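Local coordinates for oxidoreductase, zinc-binding dehydrogenase family (Myxococcus xanthus, PDB 5K1S), which acts as a medium-chain reductase in the alternative de novo biosynthesis of isovaleryl coenzyme A, at residues 110-113 with 114-117; 180-183 with 184-187; 168-171 with 172-176. One frame throughout, in Å; residues are numbered along the deposited sequence.

Interaction 1 of 3, residues 110-113 with 114-117; sequences GDCA and LCRS. With ZN (zinc ion), chain E.
Cys112 and Cys115 meet at a zinc ion, each through its SG, as the inner pair of a four-cysteine zinc lobe like the structural zinc site of many medium-chain dehydrogenases; Cys109 and Cys123 complete the set of four sulfur ligands. Around the metal the contact is tight. Cys112 SG lies 2.3 Å from the zinc and Cys115 SG 2.2 Å, the two sulfurs being brought together by the first turn of helix 113-116. Cys112 is also the N-cap of that helix. With SG swung between its own N and carbonyl carbon (chi1 69°), it stands in front of the helix start and accepts a nearly straight bond from Cys115 N at 3.5 Å. Such an amide donor probably eases the negative charge of the zinc-bound thiolate. Leu114 CB packs 3.9 Å from Cys112 SG, an apolar flank that continues onto Leu122. Gly110 suits its place because, with phi at 95°, a CB would be driven against the preceding carbonyl oxygen. The helix itself begins with the bond from Arg116 N to Cys112 O, 2.9 Å long.

The more exposed side is held mainly by polar groups. Arg116, its chain bent at chi3, curls back toward the loop: one guanidinium face rides over Ala113 CA, offset toward its rim, while the edge is turned to Asp111. The partner there is the backbone and not the carboxylate, whose OD1 is 7.0 Å from Arg116 NH2; an exposed aspartate and a small alanine fit well here, neither obstructing the arginine. Ser117 OG donates a hydrogen bond to Ala113 O from above the carbonyl plane. Arg116 NH2 donates to Asp111 O at 2.6 Å, lying in the plane of that carbonyl.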
ATOM      1  N   GLY A 110     -15.259   0.694  18.854  1.00 52.20           N
ATOM      2  CA  GLY A 110     -14.226   0.669  19.868  1.00 53.45           C
ATOM      3  C   GLY A 110     -13.961  -0.690  20.479  1.00 54.65           C
ATOM      4  O   GLY A 110     -13.076  -0.797  21.338  1.00 55.69           O
ATOM      5  N   ASP A 111     -14.686  -1.728  20.064  1.00 79.45           N
ATOM      6  CA  ASP A 111     -14.584  -3.048  20.673  1.00 80.16           C
ATOM      7  C   ASP A 111     -14.094  -4.132  19.725  1.00 79.86           C
ATOM      8  O   ASP A 111     -13.497  -5.106  20.189  1.00 80.80           O
ATOM      9  CB  ASP A 111     -15.947  -3.475  21.239  1.00 79.11           C
ATOM     10  CG  ASP A 111     -16.437  -2.549  22.334  1.00 79.49           C
ATOM     11  OD1 ASP A 111     -15.595  -2.039  23.103  1.00 80.67           O
ATOM     12  OD2 ASP A 111     -17.664  -2.328  22.424  1.00 78.16           O
ATOM     13  N   CYS A 112     -14.329  -3.999  18.424  1.00 63.90           N
ATOM     14  CA  CYS A 112     -13.887  -5.017  17.486  1.00 62.90           C
ATOM     15  C   CYS A 112     -12.364  -5.018  17.378  1.00 65.02           C
ATOM     16  O   CYS A 112     -11.680  -4.081  17.797  1.00 66.55           O
ATOM     17  CB  CYS A 112     -14.512  -4.789  16.109  1.00 60.25           C
ATOM     18  SG  CYS A 112     -13.902  -3.323  15.244  1.00 61.23           S
ATOM     19  N   ALA A 113     -11.835  -6.100  16.802  1.00 58.76           N
ATOM     20  CA  ALA A 113     -10.389  -6.238  16.659  1.00 60.62           C
ATOM     21  C   ALA A 113      -9.775  -4.999  16.018  1.00 61.30           C
ATOM     22  O   ALA A 113      -8.770  -4.466  16.503  1.00 62.74           O
ATOM     23  CB  ALA A 113     -10.067  -7.484  15.833  1.00 59.14           C
ATOM     24  N   LEU A 114     -10.373  -4.524  14.924  1.00 51.99           N
ATOM     25  CA  LEU A 114      -9.817  -3.379  14.210  1.00 52.51           C
ATOM     26  C   LEU A 114      -9.715  -2.162  15.118  1.00 53.31           C
ATOM     27  O   LEU A 114      -8.679  -1.488  15.160  1.00 53.94           O
ATOM     28  CB  LEU A 114     -10.674  -3.067  12.984  1.00 50.31           C
ATOM     29  CG  LEU A 114     -10.670  -4.145  11.902  1.00 48.08           C
ATOM     30  CD1 LEU A 114     -11.856  -3.971  10.971  1.00 45.17           C
ATOM     31  CD2 LEU A 114      -9.367  -4.099  11.121  1.00 49.12           C
ATOM     32  N   CYS A 115     -10.788  -1.858  15.852  1.00 53.84           N
ATOM     33  CA  CYS A 115     -10.756  -0.736  16.784  1.00 53.89           C
ATOM     34  C   CYS A 115      -9.681  -0.940  17.846  1.00 55.07           C
ATOM     35  O   CYS A 115      -8.904  -0.025  18.142  1.00 55.26           O
ATOM     36  CB  CYS A 115     -12.127  -0.554  17.435  1.00 53.10           C
ATOM     37  SG  CYS A 115     -13.369   0.250  16.389  1.00 51.39           S
ATOM     38  N   ARG A 116      -9.624  -2.138  18.434  1.00 88.62           N
ATOM     39  CA  ARG A 116      -8.616  -2.418  19.451  1.00 89.84           C
ATOM     40  C   ARG A 116      -7.201  -2.299  18.901  1.00 90.54           C
ATOM     41  O   ARG A 116      -6.254  -2.162  19.684  1.00 91.55           O
ATOM     42  CB  ARG A 116      -8.829  -3.817  20.038  1.00 90.55           C
ATOM     43  CG  ARG A 116     -10.204  -4.035  20.659  1.00 90.04           C
ATOM     44  CD  ARG A 116     -10.228  -5.247  21.581  1.00 91.08           C
ATOM     45  NE  ARG A 116      -9.748  -6.466  20.928  1.00 91.65           N
ATOM     46  CZ  ARG A 116     -10.512  -7.315  20.245  1.00 90.35           C
ATOM     47  NH1 ARG A 116      -9.971  -8.395  19.696  1.00 90.89           N
ATOM     48  NH2 ARG A 116     -11.814  -7.092  20.103  1.00 88.44           N
ATOM     49  N   SER A 117      -7.035  -2.345  17.581  1.00 71.85           N
ATOM     50  CA  SER A 117      -5.727  -2.234  16.951  1.00 72.56           C
ATOM     51  C   SER A 117      -5.393  -0.812  16.522  1.00 72.20           C
ATOM     52  O   SER A 117      -4.340  -0.597  15.912  1.00 72.83           O
ATOM     53  CB  SER A 117      -5.652  -3.156  15.729  1.00 72.44           C
ATOM     54  OG  SER A 117      -6.072  -4.469  16.052  1.00 72.67           O
TER
HETATM   55 ZN    ZN E 401     -14.859  -1.286  15.796  1.00 67.54          ZN

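Interaction 2 of 3, residues 180-183 with 184-187; sequences KVRA and GETV
A type II beta turn from Arg182 to Glu185 links the end of helix 165-178 to strand 186-190, and two hydrogen bonds between its outer residues hold it closed. The turn's own bond runs from Glu185 N to Arg182 O, 3.2 Å. The second goes the other way: Arg182 N donates to Glu185 OE1 at 2.9 Å, with an N-H...O angle of 177°. The Glu185 chain, extended beyond CG, carries its carboxylate back across the turn, so that the amide meets OE1 from above the carboxylate plane. Gly184 takes the third position with phi 106°, where any CB would collide with Ala183 O; Ala183, at the second, has the extended angles a type II turn needs there and turns its small methyl outward.

Strand 186-190 is the first strand of the Rossmann-type parallel sheet, flanked by strands 210-215 and 253-258, and the turn is the entry to it. On the inner side Val181 CG1 touches Val187 CG2 at 3.7 Å, the two side chains crossing at a slant; branched apolar residues suit this site, where both also rest on Ala209 and Val187 reaches Val255 and Val257. Glu185 OE1 has a second mate in the salt bridge to Arg277 NH2, so a single oxygen serves both the turn amide and strand 276-280, far on in the sequence. Arg182 contributes its backbone to the turn while its side chain leads elsewhere: NE is 6.1 Å from Glu185 OE1, and one face of the guanidinium lies over Lys180 CB, offset toward the rim.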
ATOM      1  N   LYS A 180       4.159   7.628   8.621  1.00 70.74           N
ATOM      2  CA  LYS A 180       5.280   7.513   9.556  1.00 72.65           C
ATOM      3  C   LYS A 180       6.492   8.291   9.044  1.00 75.05           C
ATOM      4  O   LYS A 180       7.626   7.807   9.058  1.00 76.70           O
ATOM      5  CB  LYS A 180       5.637   6.046   9.804  1.00 72.64           C
ATOM      6  CG  LYS A 180       4.479   5.202  10.307  1.00 70.57           C
ATOM      7  CD  LYS A 180       4.873   3.740  10.410  1.00 70.78           C
ATOM      8  CE  LYS A 180       3.666   2.852  10.658  1.00 68.91           C
ATOM      9  NZ  LYS A 180       4.026   1.407  10.648  1.00 69.25           N
ATOM     10  N   VAL A 181       6.239   9.519   8.585  1.00 64.37           N
ATOM     11  CA  VAL A 181       7.310  10.355   8.060  1.00 66.75           C
ATOM     12  C   VAL A 181       8.305  10.655   9.168  1.00 68.65           C
ATOM     13  O   VAL A 181       7.928  11.073  10.271  1.00 68.30           O
ATOM     14  CB  VAL A 181       6.733  11.645   7.459  1.00 66.61           C
ATOM     15  CG1 VAL A 181       7.851  12.539   6.932  1.00 69.25           C
ATOM     16  CG2 VAL A 181       5.746  11.318   6.349  1.00 64.65           C
ATOM     17  N   ARG A 182       9.585  10.448   8.876  1.00 99.85           N
ATOM     18  CA  ARG A 182      10.659  10.684   9.827  1.00101.77           C
ATOM     19  C   ARG A 182      11.494  11.878   9.387  1.00103.90           C
ATOM     20  O   ARG A 182      11.622  12.164   8.193  1.00104.25           O
ATOM     21  CB  ARG A 182      11.550   9.445   9.965  1.00102.38           C
ATOM     22  CG  ARG A 182      10.788   8.165  10.274  1.00100.41           C
ATOM     23  CD  ARG A 182       9.895   8.327  11.495  1.00 99.24           C
ATOM     24  NE  ARG A 182       9.147   7.113  11.803  1.00 97.42           N
ATOM     25  CZ  ARG A 182       8.136   7.059  12.665  1.00 95.89           C
ATOM     26  NH1 ARG A 182       7.745   8.152  13.308  1.00 95.89           N
ATOM     27  NH2 ARG A 182       7.511   5.911  12.881  1.00 94.43           N
ATOM     28  N   ALA A 183      12.056  12.578  10.371  1.00 83.01           N
ATOM     29  CA  ALA A 183      12.884  13.739  10.083  1.00 85.05           C
ATOM     30  C   ALA A 183      14.062  13.341   9.204  1.00 86.43           C
ATOM     31  O   ALA A 183      14.753  12.356   9.478  1.00 86.83           O
ATOM     32  CB  ALA A 183      13.381  14.368  11.384  1.00 86.35           C
ATOM     33  N   GLY A 184      14.285  14.112   8.141  1.00 72.69           N
ATOM     34  CA  GLY A 184      15.350  13.860   7.195  1.00 73.80           C
ATOM     35  C   GLY A 184      14.881  13.303   5.868  1.00 72.56           C
ATOM     36  O   GLY A 184      15.605  13.424   4.870  1.00 73.24           O
ATOM     37  N   GLU A 185      13.697  12.701   5.824  1.00 81.36           N
ATOM     38  CA  GLU A 185      13.171  12.155   4.586  1.00 80.14           C
ATOM     39  C   GLU A 185      12.651  13.270   3.683  1.00 80.14           C
ATOM     40  O   GLU A 185      12.322  14.371   4.134  1.00 80.55           O
ATOM     41  CB  GLU A 185      12.049  11.154   4.869  1.00 78.03           C
ATOM     42  CG  GLU A 185      12.527   9.821   5.419  1.00 77.74           C
ATOM     43  CD  GLU A 185      11.380   8.890   5.764  1.00 75.52           C
ATOM     44  OE1 GLU A 185      10.332   9.384   6.229  1.00 74.31           O
ATOM     45  OE2 GLU A 185      11.525   7.665   5.566  1.00 74.85           O
ATOM     46  N   THR A 186      12.585  12.968   2.390  1.00 80.07           N
ATOM     47  CA  THR A 186      12.025  13.872   1.396  1.00 79.67           C
ATOM     48  C   THR A 186      10.606  13.426   1.071  1.00 77.84           C
ATOM     49  O   THR A 186      10.379  12.258   0.738  1.00 76.58           O
ATOM     50  CB  THR A 186      12.879  13.892   0.128  1.00 79.56           C
ATOM     51  OG1 THR A 186      13.056  12.553  -0.352  1.00 78.30           O
ATOM     52  CG2 THR A 186      14.241  14.512   0.406  1.00 81.40           C
ATOM     53  N   VAL A 187       9.658  14.355   1.168  1.00 60.14           N
ATOM     54  CA  VAL A 187       8.237  14.057   1.030  1.00 58.16           C
ATOM     55  C   VAL A 187       7.720  14.717  -0.239  1.00 57.75           C
ATOM     56  O   VAL A 187       7.943  15.915  -0.462  1.00 58.60           O
ATOM     57  CB  VAL A 187       7.442  14.536   2.257  1.00 57.07           C
ATOM     58  CG1 VAL A 187       5.979  14.123   2.139  1.00 54.03           C
ATOM     59  CG2 VAL A 187       8.058  13.989   3.537  1.00 57.53           C
TER

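Interaction 3 of 3, residues 168-171 with 172-176; sequences TGTA and VHTVR
Thr174 lies alongside Thr170, one turn earlier in helix 165-178, the two side chains pointing the same way with Thr174 OG1 3.8 Å from Thr170 CG2. The hydroxyl does more than pack. Set opposite its own carbonyl carbon (chi1 -55°), OG1 folds back along the helix and donates to Thr170 O at 2.9 Å, approaching from above the carbonyl plane. Thr174 N reaches the same oxygen at 2.8 Å in the regular helical bond, so one residue grips one carbonyl twice. This is a common way for a threonine to satisfy its hydroxyl within a helix. A valine in its place would lack that hydroxyl and would probably leave Thr170 O with the amide as the remaining one of these two donors, and the buried turn less firmly held.

The other bonds are plain alpha-helical ones, such as Val172 N to Thr168 O at 3.0 Å and His173 N to Gly169 O at 3.3 Å. Val172 CG2 sits 3.3 Å from Thr168 O, and Val175 CG2 comes up beside Ala171 O, 4.5 Å from Ala171 CB. Gly169 and Ala171 keep the helix slim, and beside Ala171 the serines Ser199 and Ser200 of helix 195-206 come close.

The side chain of Thr170 is about 7 Å from the zinc bound by Cys57, His79 and Cys166, the last on this same helix. His173 hydrogen-bonds through ND1 to Glu313 and through NE2 to Glu300 of the second subunit. Val172 packs on Ala317 and Leu320 of helix 311-323, while Val175 meets Leu203 on helix 195-206: the helix thus packs against both, with Thr168 OG1 bonded to Ser199 OG.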
ATOM      1  N   THR A 168      -6.236  19.069   8.575  1.00 58.53           N
ATOM      2  CA  THR A 168      -5.147  18.696   9.472  1.00 60.81           C
ATOM      3  C   THR A 168      -5.398  17.341  10.119  1.00 59.64           C
ATOM      4  O   THR A 168      -4.449  16.588  10.361  1.00 61.11           O
ATOM      5  CB  THR A 168      -4.960  19.769  10.544  1.00 62.43           C
ATOM      6  OG1 THR A 168      -4.771  21.045   9.919  1.00 63.58           O
ATOM      7  CG2 THR A 168      -3.753  19.453  11.419  1.00 65.02           C
ATOM      8  N   GLY A 169      -6.658  17.014  10.412  1.00 46.60           N
ATOM      9  CA  GLY A 169      -6.960  15.690  10.934  1.00 45.47           C
ATOM     10  C   GLY A 169      -6.548  14.594   9.971  1.00 45.40           C
ATOM     11  O   GLY A 169      -5.895  13.621  10.356  1.00 46.27           O
ATOM     12  N   THR A 170      -6.916  14.746   8.698  1.00 53.05           N
ATOM     13  CA  THR A 170      -6.501  13.780   7.687  1.00 53.22           C
ATOM     14  C   THR A 170      -4.988  13.778   7.522  1.00 55.92           C
ATOM     15  O   THR A 170      -4.380  12.722   7.312  1.00 56.56           O
ATOM     16  CB  THR A 170      -7.183  14.096   6.357  1.00 51.78           C
ATOM     17  OG1 THR A 170      -8.604  14.110   6.539  1.00 49.38           O
ATOM     18  CG2 THR A 170      -6.816  13.058   5.299  1.00 52.07           C
ATOM     19  N   ALA A 171      -4.362  14.954   7.613  1.00 66.95           N
ATOM     20  CA  ALA A 171      -2.913  15.037   7.466  1.00 69.77           C
ATOM     21  C   ALA A 171      -2.203  14.217   8.535  1.00 70.66           C
ATOM     22  O   ALA A 171      -1.247  13.491   8.236  1.00 71.91           O
ATOM     23  CB  ALA A 171      -2.464  16.496   7.523  1.00 71.69           C
ATOM     24  N   VAL A 172      -2.651  14.319   9.788  1.00 48.71           N
ATOM     25  CA  VAL A 172      -2.048  13.529  10.858  1.00 49.52           C
ATOM     26  C   VAL A 172      -2.142  12.044  10.531  1.00 48.53           C
ATOM     27  O   VAL A 172      -1.153  11.307  10.613  1.00 49.91           O
ATOM     28  CB  VAL A 172      -2.716  13.853  12.209  1.00 48.84           C
ATOM     29  CG1 VAL A 172      -2.228  12.901  13.301  1.00 49.42           C
ATOM     30  CG2 VAL A 172      -2.437  15.298  12.605  1.00 50.34           C
ATOM     31  N   HIS A 173      -3.337  11.584  10.158  1.00 50.17           N
ATOM     32  CA  HIS A 173      -3.513  10.178   9.816  1.00 49.47           C
ATOM     33  C   HIS A 173      -2.612   9.777   8.653  1.00 50.62           C
ATOM     34  O   HIS A 173      -2.007   8.699   8.666  1.00 51.36           O
ATOM     35  CB  HIS A 173      -4.981   9.907   9.480  1.00 47.12           C
ATOM     36  CG  HIS A 173      -5.304   8.456   9.308  1.00 46.64           C
ATOM     37  ND1 HIS A 173      -4.920   7.494  10.216  1.00 47.42           N
ATOM     38  CD2 HIS A 173      -5.981   7.803   8.333  1.00 45.71           C
ATOM     39  CE1 HIS A 173      -5.343   6.311   9.807  1.00 47.04           C
ATOM     40  NE2 HIS A 173      -5.991   6.472   8.667  1.00 46.07           N
ATOM     41  N   THR A 174      -2.501  10.643   7.642  1.00 45.59           N
ATOM     42  CA  THR A 174      -1.712  10.331   6.454  1.00 46.68           C
ATOM     43  C   THR A 174      -0.217  10.454   6.728  1.00 49.28           C
ATOM     44  O   THR A 174       0.548   9.517   6.479  1.00 50.23           O
ATOM     45  CB  THR A 174      -2.112  11.261   5.306  1.00 46.23           C
ATOM     46  OG1 THR A 174      -3.524  11.165   5.078  1.00 43.77           O
ATOM     47  CG2 THR A 174      -1.368  10.899   4.026  1.00 47.23           C
ATOM     48  N   VAL A 175       0.212  11.610   7.236  1.00 58.13           N
ATOM     49  CA  VAL A 175       1.637  11.887   7.381  1.00 60.84           C
ATOM     50  C   VAL A 175       2.246  11.030   8.484  1.00 61.47           C
ATOM     51  O   VAL A 175       3.338  10.472   8.321  1.00 63.00           O
ATOM     52  CB  VAL A 175       1.851  13.389   7.649  1.00 62.22           C
ATOM     53  CG1 VAL A 175       3.330  13.708   7.839  1.00 65.17           C
ATOM     54  CG2 VAL A 175       1.265  14.221   6.513  1.00 61.70           C
ATOM     55  N   ARG A 176       1.561  10.912   9.621  1.00 64.69           N
ATOM     56  CA  ARG A 176       2.135  10.298  10.815  1.00 65.51           C
ATOM     57  C   ARG A 176       1.686   8.854  11.008  1.00 64.20           C
ATOM     58  O   ARG A 176       2.500   7.929  10.936  1.00 65.25           O
ATOM     59  CB  ARG A 176       1.762  11.121  12.051  1.00 65.43           C
ATOM     60  CG  ARG A 176       2.470  12.441  12.138  1.00 67.37           C
ATOM     61  CD  ARG A 176       2.194  13.081  13.472  1.00 67.57           C
ATOM     62  NE  ARG A 176       2.881  14.357  13.620  1.00 69.75           N
ATOM     63  CZ  ARG A 176       2.704  15.182  14.648  1.00 70.34           C
ATOM     64  NH1 ARG A 176       1.855  14.863  15.618  1.00 68.89           N
ATOM     65  NH2 ARG A 176       3.371  16.325  14.703  1.00 72.48           N
TER

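How the interactions relate
From the N terminus the order is interaction 1, interaction 3, interaction 2, strictly in series: none encloses or crosses another. Interaction 1 closes the loop entering helix 113-116 in the zinc lobe, its centre about 20 Å from that of interaction 3. His173 of interaction 3 touches Ser121, between that helix and Cys123, and so brings the lobe's loop to helix 165-178. The helix then delivers the chain to interaction 2, whose turn swings it round into strand 186-190. Interactions 2 and 3 touch directly, Val181 N lying 3.1 Å from Val175 O in a probable hydrogen bond, whereas 110-117 stays clear of both.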